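Long-range contacts in DNA repair protein RAD7 (Saccharomyces cerevisiae, PDB 5ZB2), which works in the global genome repair complex, which promotes nucleotide excision repair of nontranscribing DNA, and is represented here by a part containing its leucine-rich repeats: residues 327-332 against 349-354; 103-108 against 123-128. One frame throughout, in Å; residues are numbered along the deposited sequence.

Contact 1 (327-332 against 349-354); sequences LNLNSL and TYLDLG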
ATOM      1  N   LEU A 327      10.056 -38.888 -17.971  1.00 44.19           N
ATOM      2  CA  LEU A 327       9.542 -40.126 -17.402  1.00 43.09           C
ATOM      3  C   LEU A 327      10.248 -40.382 -16.082  1.00 41.43           C
ATOM      4  O   LEU A 327      11.478 -40.303 -16.011  1.00 42.82           O
ATOM      5  CB  LEU A 327       9.760 -41.302 -18.361  1.00 44.57           C
ATOM      6  CG  LEU A 327       9.234 -42.669 -17.917  1.00 42.23           C
ATOM      7  CD1 LEU A 327       7.713 -42.688 -17.900  1.00 42.50           C
ATOM      8  CD2 LEU A 327       9.773 -43.758 -18.826  1.00 41.20           C
ATOM      9  N   ASN A 328       9.476 -40.694 -15.044  1.00 38.95           N
ATOM     10  CA  ASN A 328      10.001 -40.880 -13.695  1.00 39.04           C
ATOM     11  C   ASN A 328       9.688 -42.297 -13.233  1.00 36.70           C
ATOM     12  O   ASN A 328       8.527 -42.623 -12.961  1.00 36.76           O
ATOM     13  CB  ASN A 328       9.406 -39.848 -12.738  1.00 37.91           C
ATOM     14  CG  ASN A 328       9.995 -39.930 -11.341  1.00 39.14           C
ATOM     15  OD1 ASN A 328      10.533 -40.963 -10.931  1.00 36.97           O
ATOM     16  ND2 ASN A 328       9.886 -38.837 -10.596  1.00 40.68           N
ATOM     17  N   LEU A 329      10.725 -43.131 -13.133  1.00 33.81           N
ATOM     18  CA  LEU A 329      10.609 -44.505 -12.656  1.00 36.60           C
ATOM     19  C   LEU A 329      11.254 -44.689 -11.286  1.00 36.50           C
ATOM     20  O   LEU A 329      11.581 -45.818 -10.900  1.00 35.95           O
ATOM     21  CB  LEU A 329      11.239 -45.464 -13.666  1.00 37.11           C
ATOM     22  CG  LEU A 329      10.735 -45.348 -15.109  1.00 37.35           C
ATOM     23  CD1 LEU A 329      11.589 -46.203 -16.025  1.00 38.41           C
ATOM     24  CD2 LEU A 329       9.262 -45.745 -15.226  1.00 35.66           C
ATOM     25  N   ASN A 330      11.422 -43.602 -10.541  1.00 39.32           N
ATOM     26  CA  ASN A 330      12.185 -43.624  -9.301  1.00 39.19           C
ATOM     27  C   ASN A 330      11.637 -44.656  -8.327  1.00 38.88           C
ATOM     28  O   ASN A 330      10.438 -44.686  -8.038  1.00 40.71           O
ATOM     29  CB  ASN A 330      12.157 -42.233  -8.667  1.00 41.88           C
ATOM     30  CG  ASN A 330      13.033 -42.129  -7.436  1.00 40.94           C
ATOM     31  OD1 ASN A 330      12.758 -42.735  -6.401  1.00 39.43           O
ATOM     32  ND2 ASN A 330      14.084 -41.332  -7.539  1.00 43.57           N
ATOM     33  N   SER A 331      12.533 -45.506  -7.825  1.00 39.78           N
ATOM     34  CA  SER A 331      12.278 -46.512  -6.795  1.00 42.71           C
ATOM     35  C   SER A 331      11.511 -47.722  -7.315  1.00 41.85           C
ATOM     36  O   SER A 331      11.020 -48.513  -6.496  1.00 44.18           O
ATOM     37  CB  SER A 331      11.517 -45.934  -5.596  1.00 43.67           C
ATOM     38  OG  SER A 331      12.203 -44.834  -5.032  1.00 42.52           O
ATOM     39  N   LEU A 332      11.388 -47.904  -8.632  1.00 40.97           N
ATOM     40  CA  LEU A 332      10.754 -49.109  -9.171  1.00 42.18           C
ATOM     41  C   LEU A 332      11.776 -50.241  -9.127  1.00 45.38           C
ATOM     42  O   LEU A 332      12.468 -50.550 -10.101  1.00 43.64           O
ATOM     43  CB  LEU A 332      10.223 -48.871 -10.578  1.00 39.35           C
ATOM     44  CG  LEU A 332       9.094 -47.845 -10.741  1.00 40.61           C
ATOM     45  CD1 LEU A 332       8.231 -48.200 -11.947  1.00 39.85           C
ATOM     46  CD2 LEU A 332       8.237 -47.720  -9.492  1.00 39.94           C
ATOM     47  N   THR A 349      13.582 -36.419 -22.975  1.00 55.62           N
ATOM     48  CA  THR A 349      14.706 -35.579 -22.575  1.00 56.88           C
ATOM     49  C   THR A 349      15.140 -35.777 -21.131  1.00 56.49           C
ATOM     50  O   THR A 349      16.322 -35.588 -20.832  1.00 56.21           O
ATOM     51  CB  THR A 349      14.371 -34.092 -22.775  1.00 58.51           C
ATOM     52  OG1 THR A 349      13.381 -33.688 -21.821  1.00 60.04           O
ATOM     53  CG2 THR A 349      13.849 -33.841 -24.183  1.00 57.25           C
ATOM     54  N   TYR A 350      14.227 -36.149 -20.233  1.00 53.35           N
ATOM     55  CA  TYR A 350      14.539 -36.345 -18.824  1.00 51.59           C
ATOM     56  C   TYR A 350      14.048 -37.713 -18.373  1.00 49.71           C
ATOM     57  O   TYR A 350      12.926 -38.115 -18.695  1.00 49.51           O
ATOM     58  CB  TYR A 350      13.900 -35.252 -17.951  1.00 52.81           C
ATOM     59  CG  TYR A 350      14.126 -35.458 -16.470  1.00 53.15           C
ATOM     60  CD1 TYR A 350      15.296 -35.024 -15.857  1.00 54.54           C
ATOM     61  CD2 TYR A 350      13.172 -36.090 -15.684  1.00 51.52           C
ATOM     62  CE1 TYR A 350      15.509 -35.213 -14.502  1.00 55.08           C
ATOM     63  CE2 TYR A 350      13.377 -36.286 -14.327  1.00 52.07           C
ATOM     64  CZ  TYR A 350      14.546 -35.844 -13.743  1.00 54.76           C
ATOM     65  OH  TYR A 350      14.755 -36.035 -12.396  1.00 54.98           O
ATOM     66  N   LEU A 351      14.883 -38.417 -17.611  1.00 48.01           N
ATOM     67  CA  LEU A 351      14.548 -39.756 -17.134  1.00 46.79           C
ATOM     68  C   LEU A 351      15.074 -39.919 -15.717  1.00 47.34           C
ATOM     69  O   LEU A 351      16.284 -39.831 -15.488  1.00 47.42           O
ATOM     70  CB  LEU A 351      15.131 -40.829 -18.059  1.00 46.72           C
ATOM     71  CG  LEU A 351      14.840 -42.290 -17.701  1.00 45.03           C
ATOM     72  CD1 LEU A 351      13.344 -42.592 -17.748  1.00 44.95           C
ATOM     73  CD2 LEU A 351      15.603 -43.225 -18.627  1.00 47.52           C
ATOM     74  N   ASP A 352      14.168 -40.163 -14.773  1.00 44.64           N
ATOM     75  CA  ASP A 352      14.514 -40.332 -13.365  1.00 45.25           C
ATOM     76  C   ASP A 352      14.561 -41.826 -13.060  1.00 42.87           C
ATOM     77  O   ASP A 352      13.519 -42.490 -13.014  1.00 40.03           O
ATOM     78  CB  ASP A 352      13.503 -39.616 -12.470  1.00 43.92           C
ATOM     79  CG  ASP A 352      13.877 -39.660 -10.995  1.00 44.99           C
ATOM     80  OD1 ASP A 352      14.730 -40.486 -10.605  1.00 45.33           O
ATOM     81  OD2 ASP A 352      13.302 -38.870 -10.221  1.00 44.79           O
ATOM     82  N   LEU A 353      15.769 -42.353 -12.853  1.00 44.07           N
ATOM     83  CA  LEU A 353      15.963 -43.757 -12.510  1.00 43.43           C
ATOM     84  C   LEU A 353      16.534 -43.928 -11.109  1.00 44.80           C
ATOM     85  O   LEU A 353      17.155 -44.956 -10.815  1.00 45.77           O
ATOM     86  CB  LEU A 353      16.871 -44.438 -13.534  1.00 44.01           C
ATOM     87  CG  LEU A 353      16.387 -44.408 -14.983  1.00 45.05           C
ATOM     88  CD1 LEU A 353      17.407 -45.066 -15.891  1.00 47.83           C
ATOM     89  CD2 LEU A 353      15.026 -45.083 -15.131  1.00 45.16           C
ATOM     90  N   GLY A 354      16.329 -42.947 -10.237  1.00 45.36           N
ATOM     91  CA  GLY A 354      16.834 -43.021  -8.883  1.00 48.01           C
ATOM     92  C   GLY A 354      16.313 -44.225  -8.129  1.00 46.87           C
ATOM     93  O   GLY A 354      15.103 -44.470  -8.088  1.00 44.26           O
TER
HETATM   94  O   HOH W   1      11.902 -38.539  -7.884  1.00 49.48           O

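Contact 2 (103-108 against 123-128); sequences TELSLQ and EKLPNL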
ATOM      1  N   THR A 103      -5.024 -13.087 -17.294  1.00 42.54           N
ATOM      2  CA  THR A 103      -6.043 -14.123 -17.224  1.00 42.54           C
ATOM      3  C   THR A 103      -5.607 -15.330 -16.412  1.00 41.26           C
ATOM      4  O   THR A 103      -6.461 -16.023 -15.854  1.00 40.35           O
ATOM      5  CB  THR A 103      -6.426 -14.598 -18.635  1.00 44.14           C
ATOM      6  OG1 THR A 103      -5.287 -15.206 -19.262  1.00 45.26           O
ATOM      7  CG2 THR A 103      -6.900 -13.431 -19.479  1.00 45.94           C
ATOM      8  N   GLU A 104      -4.306 -15.591 -16.328  1.00 39.46           N
ATOM      9  CA  GLU A 104      -3.767 -16.712 -15.574  1.00 42.29           C
ATOM     10  C   GLU A 104      -2.609 -16.209 -14.733  1.00 39.86           C
ATOM     11  O   GLU A 104      -1.708 -15.540 -15.251  1.00 38.94           O
ATOM     12  CB  GLU A 104      -3.299 -17.835 -16.503  1.00 43.73           C
ATOM     13  CG  GLU A 104      -4.347 -18.248 -17.527  1.00 48.62           C
ATOM     14  CD  GLU A 104      -3.947 -19.478 -18.315  1.00 52.87           C
ATOM     15  OE1 GLU A 104      -2.808 -19.965 -18.133  1.00 53.34           O
ATOM     16  OE2 GLU A 104      -4.778 -19.956 -19.114  1.00 60.03           O
ATOM     17  N   LEU A 105      -2.634 -16.527 -13.441  1.00 38.89           N
ATOM     18  CA  LEU A 105      -1.609 -16.070 -12.514  1.00 37.49           C
ATOM     19  C   LEU A 105      -1.242 -17.205 -11.575  1.00 36.05           C
ATOM     20  O   LEU A 105      -2.122 -17.841 -10.986  1.00 33.98           O
ATOM     21  CB  LEU A 105      -2.088 -14.852 -11.713  1.00 36.03           C
ATOM     22  CG  LEU A 105      -1.078 -14.246 -10.736  1.00 34.71           C
ATOM     23  CD1 LEU A 105       0.126 -13.678 -11.471  1.00 35.36           C
ATOM     24  CD2 LEU A 105      -1.751 -13.173  -9.906  1.00 36.08           C
ATOM     25  N   SER A 106       0.056 -17.460 -11.445  1.00 35.68           N
ATOM     26  CA  SER A 106       0.570 -18.474 -10.537  1.00 36.40           C
ATOM     27  C   SER A 106       1.541 -17.809  -9.577  1.00 35.51           C
ATOM     28  O   SER A 106       2.562 -17.260 -10.008  1.00 33.79           O
ATOM     29  CB  SER A 106       1.253 -19.604 -11.305  1.00 35.64           C
ATOM     30  OG  SER A 106       1.811 -20.548 -10.408  1.00 35.66           O
ATOM     31  N   LEU A 107       1.225 -17.865  -8.283  1.00 33.59           N
ATOM     32  CA  LEU A 107       2.040 -17.269  -7.223  1.00 35.78           C
ATOM     33  C   LEU A 107       2.517 -18.400  -6.318  1.00 33.85           C
ATOM     34  O   LEU A 107       1.766 -18.881  -5.461  1.00 34.53           O
ATOM     35  CB  LEU A 107       1.242 -16.224  -6.440  1.00 35.32           C
ATOM     36  CG  LEU A 107       0.628 -15.090  -7.266  1.00 36.43           C
ATOM     37  CD1 LEU A 107      -0.208 -14.148  -6.398  1.00 32.55           C
ATOM     38  CD2 LEU A 107       1.711 -14.312  -8.001  1.00 36.55           C
ATOM     39  N   GLN A 108       3.760 -18.824  -6.506  1.00 34.75           N
ATOM     40  CA  GLN A 108       4.331 -19.938  -5.759  1.00 35.64           C
ATOM     41  C   GLN A 108       5.197 -19.397  -4.627  1.00 33.72           C
ATOM     42  O   GLN A 108       6.018 -18.498  -4.839  1.00 32.20           O
ATOM     43  CB  GLN A 108       5.152 -20.842  -6.681  1.00 36.91           C
ATOM     44  CG  GLN A 108       4.395 -21.345  -7.915  1.00 37.17           C
ATOM     45  CD  GLN A 108       3.261 -22.298  -7.568  1.00 38.54           C
ATOM     46  OE1 GLN A 108       3.469 -23.331  -6.933  1.00 37.11           O
ATOM     47  NE2 GLN A 108       2.052 -21.951  -7.990  1.00 37.46           N
ATOM     48  N   GLU A 123     -10.518  -8.420  -7.520  1.00 42.48           N
ATOM     49  CA  GLU A 123     -11.335  -7.276  -7.904  1.00 43.63           C
ATOM     50  C   GLU A 123     -10.684  -6.368  -8.940  1.00 42.05           C
ATOM     51  O   GLU A 123     -11.402  -5.629  -9.618  1.00 44.84           O
ATOM     52  CB  GLU A 123     -11.696  -6.454  -6.664  1.00 47.57           C
ATOM     53  CG  GLU A 123     -12.582  -7.221  -5.687  1.00 52.59           C
ATOM     54  CD  GLU A 123     -13.052  -6.383  -4.515  1.00 63.32           C
ATOM     55  OE1 GLU A 123     -12.313  -5.464  -4.098  1.00 66.46           O
ATOM     56  OE2 GLU A 123     -14.165  -6.644  -4.010  1.00 65.82           O
ATOM     57  N   LYS A 124      -9.361  -6.408  -9.093  1.00 41.13           N
ATOM     58  CA  LYS A 124      -8.674  -5.527 -10.029  1.00 43.53           C
ATOM     59  C   LYS A 124      -8.246  -6.224 -11.313  1.00 43.30           C
ATOM     60  O   LYS A 124      -7.842  -5.540 -12.260  1.00 42.20           O
ATOM     61  CB  LYS A 124      -7.440  -4.903  -9.363  1.00 43.10           C
ATOM     62  CG  LYS A 124      -7.747  -4.097  -8.105  1.00 45.26           C
ATOM     63  CD  LYS A 124      -8.691  -2.952  -8.392  1.00 53.77           C
ATOM     64  CE  LYS A 124      -9.057  -2.219  -7.126  1.00 65.84           C
ATOM     65  NZ  LYS A 124     -10.118  -1.200  -7.377  1.00 68.04           N
ATOM     66  N   LEU A 125      -8.312  -7.555 -11.365  1.00 40.93           N
ATOM     67  CA  LEU A 125      -7.973  -8.301 -12.570  1.00 42.17           C
ATOM     68  C   LEU A 125      -9.258  -8.840 -13.187  1.00 42.32           C
ATOM     69  O   LEU A 125      -9.619 -10.001 -12.954  1.00 41.01           O
ATOM     70  CB  LEU A 125      -6.999  -9.437 -12.251  1.00 42.05           C
ATOM     71  CG  LEU A 125      -5.663  -9.010 -11.646  1.00 40.87           C
ATOM     72  CD1 LEU A 125      -4.839 -10.237 -11.287  1.00 41.54           C
ATOM     73  CD2 LEU A 125      -4.889  -8.104 -12.592  1.00 43.20           C
ATOM     74  N   PRO A 126      -9.972  -8.034 -13.978  1.00 44.06           N
ATOM     75  CA  PRO A 126     -11.305  -8.453 -14.439  1.00 45.22           C
ATOM     76  C   PRO A 126     -11.288  -9.641 -15.383  1.00 44.86           C
ATOM     77  O   PRO A 126     -12.313 -10.324 -15.502  1.00 43.24           O
ATOM     78  CB  PRO A 126     -11.846  -7.198 -15.136  1.00 45.69           C
ATOM     79  CG  PRO A 126     -10.623  -6.467 -15.584  1.00 48.45           C
ATOM     80  CD  PRO A 126      -9.586  -6.720 -14.522  1.00 44.92           C
ATOM     81  N   ASN A 127     -10.171  -9.909 -16.055  1.00 43.30           N
ATOM     82  CA  ASN A 127     -10.057 -11.051 -16.956  1.00 43.55           C
ATOM     83  C   ASN A 127      -9.488 -12.293 -16.279  1.00 43.24           C
ATOM     84  O   ASN A 127      -9.291 -13.312 -16.951  1.00 43.32           O
ATOM     85  CB  ASN A 127      -9.176 -10.692 -18.155  1.00 44.83           C
ATOM     86  CG  ASN A 127      -9.727  -9.538 -18.964  1.00 49.12           C
ATOM     87  OD1 ASN A 127     -10.931  -9.452 -19.203  1.00 46.72           O
ATOM     88  ND2 ASN A 127      -8.844  -8.642 -19.396  1.00 52.11           N
ATOM     89  N   LEU A 128      -9.211 -12.237 -14.977  1.00 41.58           N
ATOM     90  CA  LEU A 128      -8.606 -13.374 -14.297  1.00 40.36           C
ATOM     91  C   LEU A 128      -9.559 -14.561 -14.290  1.00 39.90           C
ATOM     92  O   LEU A 128     -10.711 -14.446 -13.866  1.00 39.57           O
ATOM     93  CB  LEU A 128      -8.231 -12.991 -12.864  1.00 38.73           C
ATOM     94  CG  LEU A 128      -7.555 -14.077 -12.028  1.00 39.22           C
ATOM     95  CD1 LEU A 128      -6.247 -14.520 -12.669  1.00 38.23           C
ATOM     96  CD2 LEU A 128      -7.320 -13.589 -10.600  1.00 38.80           C
TER

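Contact 1 (327-332 against 349-354)
Asn330 ND2 donates to Asp352 OD1 over 3.2 Å, on the side of the strands that carries Asn328 and Asp352. The bond is fairly straight and reaches the oxygen on its syn side, somewhat out of the carboxylate plane, with the amide turned 86° against the carboxylate. Asp352 OD1 also accepts from Gly354 N at 3.0 Å, closing an Asx turn; a short carboxylate suits this place because it serves its own chain two residues on and the neighbouring segment at once. Asp352 CG stands anti to its own N (chi1 -175°), which lays the carboxylate beside the Asn328 amide, the two planes 25° apart. A water donates to Asp352 OD2 and accepts weakly from Asn328 ND2. A leucine in place of Asp352 would probably leave Gly354 N and Asn330 ND2 without their shared acceptor.

Asn328 OD1 takes Asn330 N at 2.8 Å in a matching Asx turn, and the Asn330 amide, able to accept as well as donate, receives Ser331 OG at OD1. A CB on Gly354 would clash with Asn330 ND2. Parallel strand bonds such as Asp352 N to Leu327 O (3.0 Å) set the register. Opposite Asn328 and Asp352, Leu327 CB lies 3.9 Å from Leu351 CD1; just past the strands Leu329 CD1 packs on Leu353 CD2 at 3.7 Å.

Successive short parallel strands with leucines packed toward the helix side mark a leucine-rich repeat solenoid. Phe340 of helix 337-341 covers Leu329 and Leu353, Leu343 covers Leu327 and Leu351, and strands 298-300 and 376-378 flank the pair.

Contact 2 (103-108 against 123-128)
Thr103 packs against the backbone and side chain of Asn127 and against a methyl of Leu128, and this is where the contact is tight. Thr103 CA makes a CA-H...O contact with Asn127 O at 3.4 Å, and Thr103 CG2 lies 3.5 Å from the same oxygen. Threonine suits the spot: its methyl lies on Asn127 while its hydroxyl makes a weak hydrogen bond to Lys77 O. No hydrogen bond joins the segments, and van der Waals contacts together with the one CA-H...O contact make up the interface. Leu128 sends its CB away from strand 104-108, but with CG anti to the backbone N (chi1 -179°) its branch swings back and sets CD1 3.5 Å from Thr103 O. The same methyl sits 4.3 Å from Leu105 CB. A branched apolar end can cover the start of a strand without demanding a polar partner.

Such packing belongs to the leucine-rich repeat solenoid, in which a strand runs through a loop into a helix and a turn then delivers the chain to the next parallel strand. Here helix 115-124 gives way at Leu125, and a type I turn from Leu125 to Leu128 leads to strand 130-134. Backbone hydrogen bonds tie Thr103 to Lys77, just before strand 78-81, and to Lys129 and Ser130, where strand 130-134 begins.

Inward, the fit slackens: Leu105 CD2 and Leu125 CD1 are 4.5 Å apart, although both leucines are buried. The solvent side belongs to Asn127, a polar residue at home in an exposed turn; its CB touches Thr103 CG2 at 3.8 Å, while its amide leads away.

Overall arrangement
Contacts 1 and 2 belong to the same succession of parallel strands in the solenoid but lie on opposite sides of the chain's centre. Their centres are 34 Å apart and their nearest atoms about 17 Å apart, so neither touches the other. Contact 2 comes earlier in the chain and joins a strand to the turn beyond its following helix; contact 1 pairs two successive strands directly. Only contact 2 includes pocket residues: Glu123 and Lys124 belong to the site of a small glycol, probably from the crystallisation liquor, and the Leu125 side chain is about 11 Å from a longer polyethylene glycol. No other protein chain touches either contact.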